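Local coordinates for protein disulfide-isomerase A4 (Rattus norvegicus, PDB 3EC3) that catalyses the rearrangement of disulfide bonds in proteins in the endoplasmic reticulum, this chain being its noncatalytic b-b' fragment of two thioredoxin-like domains, at residues A[9-14]-A[18-23]; A[55-60]-A[108-113]; A[67-72]-A[77-82]; A[116-121]-A[161-166]. The protein carries 1 engineered substitution. One frame throughout, in Å; residues are numbered along the deposited sequence.

Contact 1. Residues A[9-14]-A[18-23]; sequences KEILTL and QEFLKD
Two similar first torsions bring Ile11 and Phe20 together: Ile11 CG1 and Phe20 CG each stand anti to their carbonyl carbon (chi1 -76° and -73°). Ile11 then extends, and its CD1 ends 3.7 Å from Phe20 CE2 and 4.0 Å from Phe20 CD2. The methyl reaches the ring obliquely, the two side chains running past each other in opposite directions. Closer to the turn, Gln18 N donates to Leu14 O over 3.0 Å, and the N-H...O angle of 173° makes this first-turn bond of helix 14-23 almost straight. The aliphatic start of the Gln18 side chain lies by the same carbonyl, its CG 3.5 Å from Leu14 O. Thr13 is the N-cap of the helix, its OG1 accepting from Gln16 N. The unit is the opening strand-to-helix turn of the first thioredoxin-like domain: Lys9 and Ile11 pair with strand 57-60, while Ile11 also packs on Leu30 and Ile65, and Phe20 on Val28. Ile11 and Phe20 meet through carbon alone, so the hydrogen bonding across the contact is left to the backbone of the helix, and their fit rests on burial of apolar surface.

Contact 2. Residues A[55-60]-A[108-113]; sequences YKFHHT and DYVVKH
Val110, which covers one face of the Tyr55 ring, follows Tyr109, whose O receives two donors from His113: the backbone N at 2.9 Å, and ND1 at 3.4 Å with an N-H...O angle of 129°, a weak and bent bond. These bonds lie within helix 103-113; across to residues 55-60 the meeting is apolar. Val110 CG1 stands 4.1 Å from the centroid of the Tyr55 ring and only 6° off its normal, a CH-pi contact over the middle of that face. The other methyl, Val110 CG2, comes to the edge of the Phe57 ring, near its plane, 4.3 Å from CE2. One valine thus serves two rings in different ways. In the thioredoxin-like fold this is a helix laid against the central sheet: Val110 also touches Ile29 of strand 28-32 and Leu51 of helix 39-51, and Phe57 reaches Ala48 and Leu51 of that same helix. Tyr55 has CG anti to the carbonyl carbon (chi1 -56°), and its ring reaches across helix 103-113 to Val111, the two side chains crossing at about a right angle. There Tyr55 OH lies 3.9 Å from Val111 CA and 4.0 Å from Val111 CG2.

Contact 3. Residues A[67-72]-A[77-82]; sequences KFLKVS and VLMQPE
A Schellman motif ends helix 63-69, and the chain leaving it packs against strand 75-79 of the first thioredoxin-like domain. The evidence is the positive phi of Lys70 (61°), together with two bonds back into the last turn, one being Lys70 N to Lys67 O at 3.0 Å. Leu69 faces the strand from the helix end, and after the turn at Lys70 Val71, in the following loop, does so too, so that the residues on either side of Lys70 share the contact. Leu69 meets Met79, present as selenomethionine. Its CD2 lies 3.9 Å from Met79 SE and 4.1 Å from Met79 CE, the two side chains crossing at a slant. The Met79 chain is straight at chi2 and bends at chi3 (-78°), which folds CE back toward the CB side of the chain and lets SE and CE both lie against a single leucine methyl. Val77 and Met79, two residues apart on the strand, face the same way, whereas Leu78 between them packs on Ile29. The strand pairs through Val77 with Leu30 and through Met79 with Val28, and Leu69 also rests on Leu30, so the helix end spans two neighbouring strands. Leu21 of helix 14-23 covers Met79 as well. No hydrogen bond crosses between 67-72 and 77-82; the 151 Å² buried there is lined by hydrocarbon and selenium. Beyond the turn, Val71 and Val77 reach tip to tip, with Val71 CG1 4.0 Å from Val77 CG2.

Contact 4. Residues A[116-121]-A[161-166]; sequences PLVGHR and EVAKDF
Lys164 CB starts the side chain beside Leu117, 4.0 Å from Leu117 CD1. The setting is the second thioredoxin-like domain, probably b', where the entrance to edge strand 118-121 packs on the C-terminal end of helix 149-163. Beyond CB, Lys164 leaves Leu117: CG sits between the backbone N and the carbonyl carbon (chi1 65°), which directs CD and CE back along the last helical turn, and a final bend at chi4 (54°) drops NZ onto the helix. There NZ donates to Glu161 O over 3.1 Å, in the carbonyl plane and on a lone pair, and forms a salt bridge with Asp165 OD2 at 3.3 Å. The ammonium also makes a cation-pi contact with Tyr88, and Tyr88 OH bonds Glu161 OE2; since Tyr88 belongs to the preceding domain, this end of the helix joins the two. Asp165 OD2 also forms a salt bridge with Arg220, which probably spreads its charge over two partners.

The tighter packing is at Ala163. Leu117 straddles the helix end, with CD1 by Lys164 and CD2 3.6 Å from Ala163 CB, an equal 3.6 Å from Ala163 O. Val118 comes to the same alanine methyl, and its side chain also touches Val159, Leu160 and Ile173. A type I turn from Ala163 to Phe166 then takes the chain off the helix, with Phe166 N bonded to Ala163 O. Ala163 CB meets two methyls in directions about a right angle apart, Val118 CG2 also lying 3.6 Å from it.

In the fold
From the N terminus, contact 1 closes the short turn between strand 9-10 and helix 14-23. Contact 2 then opens at 55-60 and closes a loop of 47 residues at helix 103-113; contact 3 lies wholly within that loop, joining helix 63-69 to strand 75-79. Contacts 1, 2 and 3 all reach the first five-stranded sheet. Contact 1 is tied to contact 2 through Lys9 N to Phe57 O and to contact 3 through Leu21 O to Glu82 N. Contact 4 follows in series, in the second sheet's domain, its first segment starting soon after helix 103-113. Its centre is about 20 Å from that of contact 2, and Gln80 touches Pro116 in the connection leading to the second domain.

Contact 1. Residues A[9-14]-A[18-23]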
# COMPACT_ATOMS: atom_id res chain seq x y z
N LYS A 9 -19.51 1.59 -4.82
CA LYS A 9 -20.04 1.59 -6.18
C LYS A 9 -20.13 0.20 -6.75
O LYS A 9 -19.21 -0.61 -6.58
CB LYS A 9 -19.15 2.52 -7.08
CG LYS A 9 -19.84 3.01 -8.31
CD LYS A 9 -19.10 4.24 -8.92
CE LYS A 9 -19.95 4.84 -9.98
NZ LYS A 9 -19.30 5.97 -10.69
N GLU A 10 -21.21 -0.13 -7.47
CA GLU A 10 -21.33 -1.49 -8.01
C GLU A 10 -20.35 -1.79 -9.17
O GLU A 10 -20.11 -0.93 -10.04
CB GLU A 10 -22.78 -1.84 -8.44
CG GLU A 10 -23.00 -3.34 -8.70
CD GLU A 10 -24.48 -3.69 -9.07
OE1 GLU A 10 -25.28 -2.75 -9.14
OE2 GLU A 10 -24.80 -4.87 -9.34
N ILE A 11 -19.81 -2.99 -9.16
CA ILE A 11 -18.99 -3.50 -10.25
C ILE A 11 -19.93 -4.37 -11.05
O ILE A 11 -20.59 -5.23 -10.47
CB ILE A 11 -17.80 -4.32 -9.70
CG1 ILE A 11 -16.77 -3.29 -9.15
CG2 ILE A 11 -17.27 -5.28 -10.81
CD1 ILE A 11 -15.35 -3.79 -8.90
N LEU A 12 -20.04 -4.11 -12.35
CA LEU A 12 -20.96 -4.84 -13.21
C LEU A 12 -20.26 -6.00 -13.93
O LEU A 12 -20.88 -7.02 -14.19
CB LEU A 12 -21.66 -3.91 -14.22
CG LEU A 12 -22.24 -2.64 -13.62
CD1 LEU A 12 -22.68 -1.71 -14.74
CD2 LEU A 12 -23.34 -2.98 -12.64
N THR A 13 -18.99 -5.84 -14.28
CA THR A 13 -18.36 -6.83 -15.13
C THR A 13 -17.04 -7.32 -14.58
O THR A 13 -16.37 -6.66 -13.75
CB THR A 13 -18.09 -6.28 -16.54
OG1 THR A 13 -17.17 -5.19 -16.46
CG2 THR A 13 -19.39 -5.84 -17.25
N LEU A 14 -16.61 -8.46 -15.10
CA LEU A 14 -15.32 -8.97 -14.74
C LEU A 14 -14.23 -8.01 -15.25
O LEU A 14 -13.21 -7.79 -14.57
CB LEU A 14 -15.15 -10.37 -15.32
CG LEU A 14 -14.65 -11.51 -14.46
CD1 LEU A 14 -14.11 -12.60 -15.40
CD2 LEU A 14 -13.57 -11.01 -13.50
N GLN A 18 -10.64 -6.57 -13.60
CA GLN A 18 -9.36 -6.67 -14.34
C GLN A 18 -8.67 -5.32 -14.56
O GLN A 18 -7.48 -5.15 -14.33
CB GLN A 18 -9.58 -7.45 -15.64
CG GLN A 18 -9.98 -8.94 -15.35
CD GLN A 18 -10.45 -9.70 -16.59
OE1 GLN A 18 -11.13 -9.17 -17.44
NE2 GLN A 18 -10.09 -10.98 -16.67
N GLU A 19 -9.45 -4.33 -14.97
CA GLU A 19 -8.93 -2.98 -15.16
C GLU A 19 -8.42 -2.34 -13.84
O GLU A 19 -7.40 -1.65 -13.82
CB GLU A 19 -10.01 -2.12 -15.81
CG GLU A 19 -9.72 -0.63 -15.88
CD GLU A 19 -10.89 0.12 -16.51
OE1 GLU A 19 -10.82 0.37 -17.73
OE2 GLU A 19 -11.89 0.38 -15.80
N PHE A 20 -9.10 -2.57 -12.75
CA PHE A 20 -8.63 -2.09 -11.46
C PHE A 20 -7.25 -2.67 -11.12
O PHE A 20 -6.35 -1.95 -10.65
CB PHE A 20 -9.64 -2.41 -10.38
CG PHE A 20 -10.89 -1.53 -10.46
CD1 PHE A 20 -10.90 -0.40 -11.28
CD2 PHE A 20 -12.00 -1.81 -9.73
CE1 PHE A 20 -12.01 0.43 -11.36
CE2 PHE A 20 -13.12 -1.00 -9.81
CZ PHE A 20 -13.11 0.13 -10.62
N LEU A 21 -7.06 -3.93 -11.43
CA LEU A 21 -5.85 -4.60 -10.95
C LEU A 21 -4.70 -4.16 -11.84
O LEU A 21 -3.56 -4.01 -11.42
CB LEU A 21 -6.08 -6.13 -10.92
CG LEU A 21 -7.19 -6.52 -9.91
CD1 LEU A 21 -7.73 -7.95 -10.08
CD2 LEU A 21 -6.78 -6.25 -8.45
N LYS A 22 -5.02 -3.87 -13.10
CA LYS A 22 -4.01 -3.51 -14.09
C LYS A 22 -3.59 -2.05 -14.06
O LYS A 22 -2.40 -1.73 -14.17
CB LYS A 22 -4.55 -3.87 -15.46
CG LYS A 22 -4.40 -5.35 -15.80
CD LYS A 22 -5.01 -6.24 -14.74
CE LYS A 22 -5.63 -7.47 -15.37
NZ LYS A 22 -6.40 -8.21 -14.38
N ASP A 23 -4.56 -1.18 -13.85
CA ASP A 23 -4.40 0.26 -14.04
C ASP A 23 -4.32 0.98 -12.74
O ASP A 23 -3.89 2.13 -12.69
CB ASP A 23 -5.66 0.83 -14.70
CG ASP A 23 -5.77 0.49 -16.15
OD1 ASP A 23 -4.91 -0.28 -16.63
OD2 ASP A 23 -6.74 0.99 -16.78

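Contact 2. Residues A[55-60]-A[108-113]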
# COMPACT_ATOMS: atom_id res chain seq x y z
N TYR A 55 -10.80 6.11 1.22
CA TYR A 55 -10.71 4.96 0.29
C TYR A 55 -11.85 4.95 -0.71
O TYR A 55 -12.91 5.52 -0.46
CB TYR A 55 -10.75 3.64 1.06
CG TYR A 55 -9.70 3.50 2.11
CD1 TYR A 55 -9.97 3.86 3.43
CD2 TYR A 55 -8.42 3.00 1.80
CE1 TYR A 55 -9.02 3.74 4.41
CE2 TYR A 55 -7.45 2.88 2.79
CZ TYR A 55 -7.77 3.25 4.09
OH TYR A 55 -6.83 3.12 5.09
N LYS A 56 -11.65 4.26 -1.84
CA LYS A 56 -12.74 3.99 -2.78
C LYS A 56 -13.24 2.57 -2.48
O LYS A 56 -12.41 1.64 -2.35
CB LYS A 56 -12.24 3.98 -4.23
CG LYS A 56 -11.68 5.33 -4.78
CD LYS A 56 -12.78 6.15 -5.35
CE LYS A 56 -13.12 7.31 -4.43
NZ LYS A 56 -14.07 8.28 -5.07
N PHE A 57 -14.56 2.40 -2.46
CA PHE A 57 -15.19 1.10 -2.19
C PHE A 57 -16.04 0.59 -3.36
O PHE A 57 -16.77 1.39 -4.01
CB PHE A 57 -16.08 1.27 -0.95
CG PHE A 57 -15.30 1.50 0.32
CD1 PHE A 57 -14.89 2.79 0.67
CD2 PHE A 57 -14.97 0.44 1.16
CE1 PHE A 57 -14.16 3.01 1.84
CE2 PHE A 57 -14.27 0.65 2.35
CZ PHE A 57 -13.85 1.95 2.68
N HIS A 58 -16.00 -0.73 -3.62
CA HIS A 58 -16.81 -1.31 -4.66
C HIS A 58 -17.55 -2.50 -4.06
O HIS A 58 -17.15 -2.98 -2.97
CB HIS A 58 -15.96 -1.78 -5.82
CG HIS A 58 -15.12 -0.68 -6.39
ND1 HIS A 58 -15.54 0.10 -7.44
CD2 HIS A 58 -13.92 -0.19 -6.00
CE1 HIS A 58 -14.60 1.01 -7.70
NE2 HIS A 58 -13.60 0.85 -6.85
N HIS A 59 -18.58 -2.95 -4.76
CA HIS A 59 -19.31 -4.17 -4.34
C HIS A 59 -19.80 -4.92 -5.53
O HIS A 59 -19.91 -4.37 -6.61
CB HIS A 59 -20.47 -3.83 -3.39
CG HIS A 59 -21.54 -3.00 -4.01
ND1 HIS A 59 -21.51 -1.62 -3.99
CD2 HIS A 59 -22.69 -3.34 -4.65
CE1 HIS A 59 -22.60 -1.15 -4.58
NE2 HIS A 59 -23.34 -2.18 -4.98
N THR A 60 -20.07 -6.20 -5.35
CA THR A 60 -20.66 -6.96 -6.42
C THR A 60 -21.60 -8.01 -5.85
O THR A 60 -21.37 -8.53 -4.73
CB THR A 60 -19.55 -7.61 -7.32
OG1 THR A 60 -20.18 -8.22 -8.44
CG2 THR A 60 -18.76 -8.67 -6.56
N ASP A 108 -11.73 -1.58 10.63
CA ASP A 108 -10.41 -2.02 11.08
C ASP A 108 -9.64 -2.86 10.05
O ASP A 108 -8.46 -2.61 9.84
CB ASP A 108 -10.53 -2.79 12.39
CG ASP A 108 -10.81 -1.89 13.59
OD1 ASP A 108 -10.90 -0.65 13.45
OD2 ASP A 108 -10.94 -2.45 14.69
N TYR A 109 -10.30 -3.86 9.45
CA TYR A 109 -9.64 -4.78 8.49
C TYR A 109 -9.14 -4.02 7.24
O TYR A 109 -8.04 -4.29 6.72
CB TYR A 109 -10.62 -5.86 8.06
CG TYR A 109 -10.03 -7.05 7.32
CD1 TYR A 109 -10.03 -7.09 5.94
CD2 TYR A 109 -9.50 -8.13 8.02
CE1 TYR A 109 -9.52 -8.18 5.26
CE2 TYR A 109 -8.98 -9.22 7.36
CZ TYR A 109 -8.99 -9.23 5.97
OH TYR A 109 -8.47 -10.30 5.30
N VAL A 110 -9.96 -3.09 6.75
CA VAL A 110 -9.59 -2.23 5.61
C VAL A 110 -8.35 -1.40 5.96
O VAL A 110 -7.41 -1.36 5.21
CB VAL A 110 -10.77 -1.31 5.19
CG1 VAL A 110 -10.29 -0.29 4.18
CG2 VAL A 110 -11.93 -2.15 4.63
N VAL A 111 -8.36 -0.75 7.12
CA VAL A 111 -7.20 0.08 7.49
C VAL A 111 -5.95 -0.81 7.64
O VAL A 111 -4.92 -0.53 7.04
CB VAL A 111 -7.47 0.97 8.75
CG1 VAL A 111 -6.20 1.72 9.22
CG2 VAL A 111 -8.60 1.99 8.46
N LYS A 112 -6.10 -1.91 8.35
CA LYS A 112 -5.02 -2.86 8.55
C LYS A 112 -4.39 -3.30 7.24
O LYS A 112 -3.16 -3.27 7.11
CB LYS A 112 -5.53 -4.08 9.34
CG LYS A 112 -4.47 -5.18 9.52
CD LYS A 112 -4.88 -6.18 10.56
CE LYS A 112 -3.84 -7.29 10.70
NZ LYS A 112 -4.36 -8.39 11.60
N HIS A 113 -5.22 -3.68 6.27
CA HIS A 113 -4.75 -4.31 5.03
C HIS A 113 -4.68 -3.46 3.77
O HIS A 113 -4.42 -3.96 2.70
CB HIS A 113 -5.55 -5.59 4.74
CG HIS A 113 -5.25 -6.68 5.70
ND1 HIS A 113 -6.17 -7.14 6.62
CD2 HIS A 113 -4.11 -7.37 5.93
CE1 HIS A 113 -5.62 -8.08 7.36
NE2 HIS A 113 -4.37 -8.24 6.96

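Contact 3. Residues A[67-72]-A[77-82]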
# COMPACT_ATOMS: atom_id res chain seq x y z
N LYS A 67 -16.84 -16.39 -8.41
CA LYS A 67 -16.12 -17.57 -8.99
C LYS A 67 -14.73 -17.21 -9.49
O LYS A 67 -13.73 -17.85 -9.09
CB LYS A 67 -16.98 -18.24 -10.10
CG LYS A 67 -18.30 -18.73 -9.55
CD LYS A 67 -19.23 -19.43 -10.57
CE LYS A 67 -20.59 -19.71 -9.93
NZ LYS A 67 -21.66 -19.95 -10.95
N PHE A 68 -14.64 -16.18 -10.34
CA PHE A 68 -13.34 -15.66 -10.77
C PHE A 68 -12.41 -15.37 -9.61
O PHE A 68 -11.22 -15.69 -9.67
CB PHE A 68 -13.50 -14.41 -11.66
CG PHE A 68 -12.21 -13.70 -11.95
CD1 PHE A 68 -11.83 -12.58 -11.21
CD2 PHE A 68 -11.37 -14.13 -12.98
CE1 PHE A 68 -10.62 -11.89 -11.50
CE2 PHE A 68 -10.16 -13.46 -13.26
CZ PHE A 68 -9.79 -12.35 -12.53
N LEU A 69 -12.94 -14.75 -8.55
CA LEU A 69 -12.12 -14.35 -7.41
C LEU A 69 -11.84 -15.49 -6.45
O LEU A 69 -11.14 -15.29 -5.45
CB LEU A 69 -12.78 -13.23 -6.62
CG LEU A 69 -12.94 -11.90 -7.34
CD1 LEU A 69 -13.62 -10.94 -6.38
CD2 LEU A 69 -11.58 -11.40 -7.82
N LYS A 70 -12.43 -16.64 -6.71
CA LYS A 70 -12.29 -17.82 -5.90
C LYS A 70 -12.80 -17.63 -4.44
O LYS A 70 -12.23 -18.16 -3.49
CB LYS A 70 -10.84 -18.38 -6.03
CG LYS A 70 -10.49 -18.75 -7.49
CD LYS A 70 -9.35 -19.85 -7.64
CE LYS A 70 -9.65 -20.83 -8.80
NZ LYS A 70 -8.72 -22.06 -8.84
N VAL A 71 -13.91 -16.89 -4.29
CA VAL A 71 -14.53 -16.64 -2.97
C VAL A 71 -16.00 -17.00 -3.00
O VAL A 71 -16.64 -16.92 -4.05
CB VAL A 71 -14.39 -15.15 -2.51
CG1 VAL A 71 -12.93 -14.71 -2.40
CG2 VAL A 71 -15.20 -14.19 -3.40
N SER A 72 -16.57 -17.38 -1.86
CA SER A 72 -18.03 -17.53 -1.81
C SER A 72 -18.64 -16.15 -1.51
O SER A 72 -17.91 -15.16 -1.31
CB SER A 72 -18.48 -18.59 -0.80
OG SER A 72 -17.86 -18.34 0.45
N VAL A 77 -13.16 -8.36 0.23
CA VAL A 77 -11.95 -8.83 -0.42
C VAL A 77 -11.13 -7.57 -0.68
O VAL A 77 -11.65 -6.60 -1.22
CB VAL A 77 -12.27 -9.55 -1.75
CG1 VAL A 77 -10.99 -9.95 -2.45
CG2 VAL A 77 -13.22 -10.78 -1.52
N LEU A 78 -9.86 -7.58 -0.29
CA LEU A 78 -8.96 -6.47 -0.57
C LEU A 78 -7.83 -7.02 -1.42
O LEU A 78 -7.20 -8.06 -1.05
CB LEU A 78 -8.37 -5.89 0.70
CG LEU A 78 -9.11 -4.68 1.30
CD1 LEU A 78 -10.27 -5.19 2.03
CD2 LEU A 78 -8.14 -3.90 2.27
N MSE A 79 -7.57 -6.35 -2.53
CA MSE A 79 -6.54 -6.76 -3.44
C MSE A 79 -5.70 -5.56 -3.82
O MSE A 79 -6.18 -4.42 -3.77
CB MSE A 79 -7.18 -7.37 -4.68
CG MSE A 79 -7.94 -8.63 -4.39
SE MSE A 79 -8.85 -9.25 -6.00
CE MSE A 79 -10.35 -8.00 -5.95
N GLN A 80 -4.44 -5.79 -4.18
CA GLN A 80 -3.62 -4.68 -4.65
C GLN A 80 -3.51 -4.76 -6.17
O GLN A 80 -3.54 -5.84 -6.72
CB GLN A 80 -2.20 -4.78 -4.04
CG GLN A 80 -2.19 -4.58 -2.54
CD GLN A 80 -2.52 -3.16 -2.10
OE1 GLN A 80 -2.43 -2.20 -2.87
NE2 GLN A 80 -2.91 -3.03 -0.85
N PRO A 81 -3.27 -3.62 -6.84
CA PRO A 81 -2.97 -3.63 -8.26
C PRO A 81 -1.70 -4.51 -8.51
O PRO A 81 -0.89 -4.63 -7.61
CB PRO A 81 -2.62 -2.19 -8.56
CG PRO A 81 -3.09 -1.37 -7.43
CD PRO A 81 -3.22 -2.27 -6.24
N GLU A 82 -1.57 -5.08 -9.71
CA GLU A 82 -0.46 -5.95 -10.06
C GLU A 82 0.89 -5.27 -9.74
O GLU A 82 1.83 -5.94 -9.29
CB GLU A 82 -0.43 -6.25 -11.58
CG GLU A 82 -1.51 -7.20 -12.13
CD GLU A 82 -1.08 -7.95 -13.48
OE1 GLU A 82 -0.06 -7.61 -14.12
OE2 GLU A 82 -1.78 -8.93 -13.87

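Contact 4. Residues A[116-121]-A[161-166]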
# COMPACT_ATOMS: atom_id res chain seq x y z
N PRO A 116 0.22 -2.07 0.66
CA PRO A 116 1.07 -3.21 0.32
C PRO A 116 2.36 -3.22 1.14
O PRO A 116 2.72 -2.22 1.78
CB PRO A 116 1.41 -2.98 -1.13
CG PRO A 116 1.26 -1.60 -1.44
CD PRO A 116 0.23 -1.05 -0.40
N LEU A 117 3.06 -4.36 1.12
CA LEU A 117 4.37 -4.44 1.74
C LEU A 117 5.29 -3.33 1.25
O LEU A 117 5.97 -2.69 2.05
CB LEU A 117 5.03 -5.76 1.33
CG LEU A 117 5.77 -6.59 2.35
CD1 LEU A 117 6.74 -7.56 1.73
CD2 LEU A 117 6.25 -5.86 3.66
N VAL A 118 5.32 -3.10 -0.06
CA VAL A 118 6.05 -1.91 -0.59
C VAL A 118 5.22 -1.20 -1.65
O VAL A 118 5.17 -1.62 -2.81
CB VAL A 118 7.46 -2.23 -1.15
CG1 VAL A 118 8.15 -0.92 -1.63
CG2 VAL A 118 8.34 -2.86 -0.10
N GLY A 119 4.55 -0.14 -1.20
CA GLY A 119 3.71 0.69 -2.06
C GLY A 119 4.46 1.90 -2.55
O GLY A 119 5.67 2.03 -2.32
N HIS A 120 3.74 2.79 -3.23
CA HIS A 120 4.33 4.00 -3.82
C HIS A 120 3.80 5.22 -3.05
O HIS A 120 2.60 5.53 -3.11
CB HIS A 120 3.94 4.13 -5.31
CG HIS A 120 4.51 5.36 -5.99
ND1 HIS A 120 4.12 5.73 -7.26
CD2 HIS A 120 5.42 6.27 -5.59
CE1 HIS A 120 4.77 6.84 -7.61
NE2 HIS A 120 5.59 7.17 -6.63
N ARG A 121 4.69 5.83 -2.27
CA ARG A 121 4.36 7.04 -1.49
C ARG A 121 4.47 8.23 -2.43
O ARG A 121 5.49 8.42 -3.09
CB ARG A 121 5.32 7.17 -0.30
CG ARG A 121 5.18 8.50 0.49
CD ARG A 121 6.31 8.50 1.49
NE ARG A 121 6.36 9.70 2.34
CZ ARG A 121 7.34 10.59 2.31
NH1 ARG A 121 7.34 11.60 3.15
NH2 ARG A 121 8.35 10.45 1.44
N GLU A 161 12.54 -7.28 -0.38
CA GLU A 161 13.44 -8.18 0.38
C GLU A 161 13.72 -7.77 1.83
O GLU A 161 13.87 -8.64 2.69
CB GLU A 161 14.72 -8.44 -0.41
CG GLU A 161 14.46 -9.17 -1.72
CD GLU A 161 13.93 -10.59 -1.51
OE1 GLU A 161 14.49 -11.34 -0.68
OE2 GLU A 161 12.96 -10.98 -2.17
N VAL A 162 13.80 -6.47 2.10
CA VAL A 162 14.02 -5.99 3.46
C VAL A 162 12.68 -5.84 4.18
O VAL A 162 12.50 -6.26 5.34
CB VAL A 162 14.82 -4.65 3.46
CG1 VAL A 162 15.13 -4.18 4.89
CG2 VAL A 162 16.19 -4.84 2.71
N ALA A 163 11.73 -5.22 3.49
CA ALA A 163 10.40 -4.99 4.06
C ALA A 163 9.81 -6.23 4.71
O ALA A 163 9.19 -6.13 5.78
CB ALA A 163 9.43 -4.39 2.95
N LYS A 164 9.96 -7.40 4.09
CA LYS A 164 9.28 -8.60 4.61
C LYS A 164 9.84 -9.02 5.95
O LYS A 164 9.19 -9.78 6.68
CB LYS A 164 9.44 -9.78 3.65
CG LYS A 164 10.86 -10.24 3.51
CD LYS A 164 10.88 -11.71 3.11
CE LYS A 164 12.19 -12.04 2.39
NZ LYS A 164 13.33 -11.62 3.22
N ASP A 165 11.04 -8.54 6.26
CA ASP A 165 11.73 -8.90 7.52
C ASP A 165 11.46 -7.95 8.67
O ASP A 165 11.77 -8.27 9.85
CB ASP A 165 13.23 -8.98 7.26
CG ASP A 165 13.62 -10.24 6.53
OD1 ASP A 165 12.82 -11.20 6.55
OD2 ASP A 165 14.71 -10.26 5.93
N PHE A 166 10.85 -6.80 8.34
CA PHE A 166 10.55 -5.77 9.33
C PHE A 166 9.08 -5.36 9.28
O PHE A 166 8.77 -4.20 8.95
CB PHE A 166 11.45 -4.55 9.15
CG PHE A 166 12.94 -4.86 9.37
CD1 PHE A 166 13.75 -5.26 8.30
CD2 PHE A 166 13.49 -4.74 10.63
CE1 PHE A 166 15.12 -5.56 8.51
CE2 PHE A 166 14.87 -5.02 10.86
CZ PHE A 166 15.67 -5.44 9.80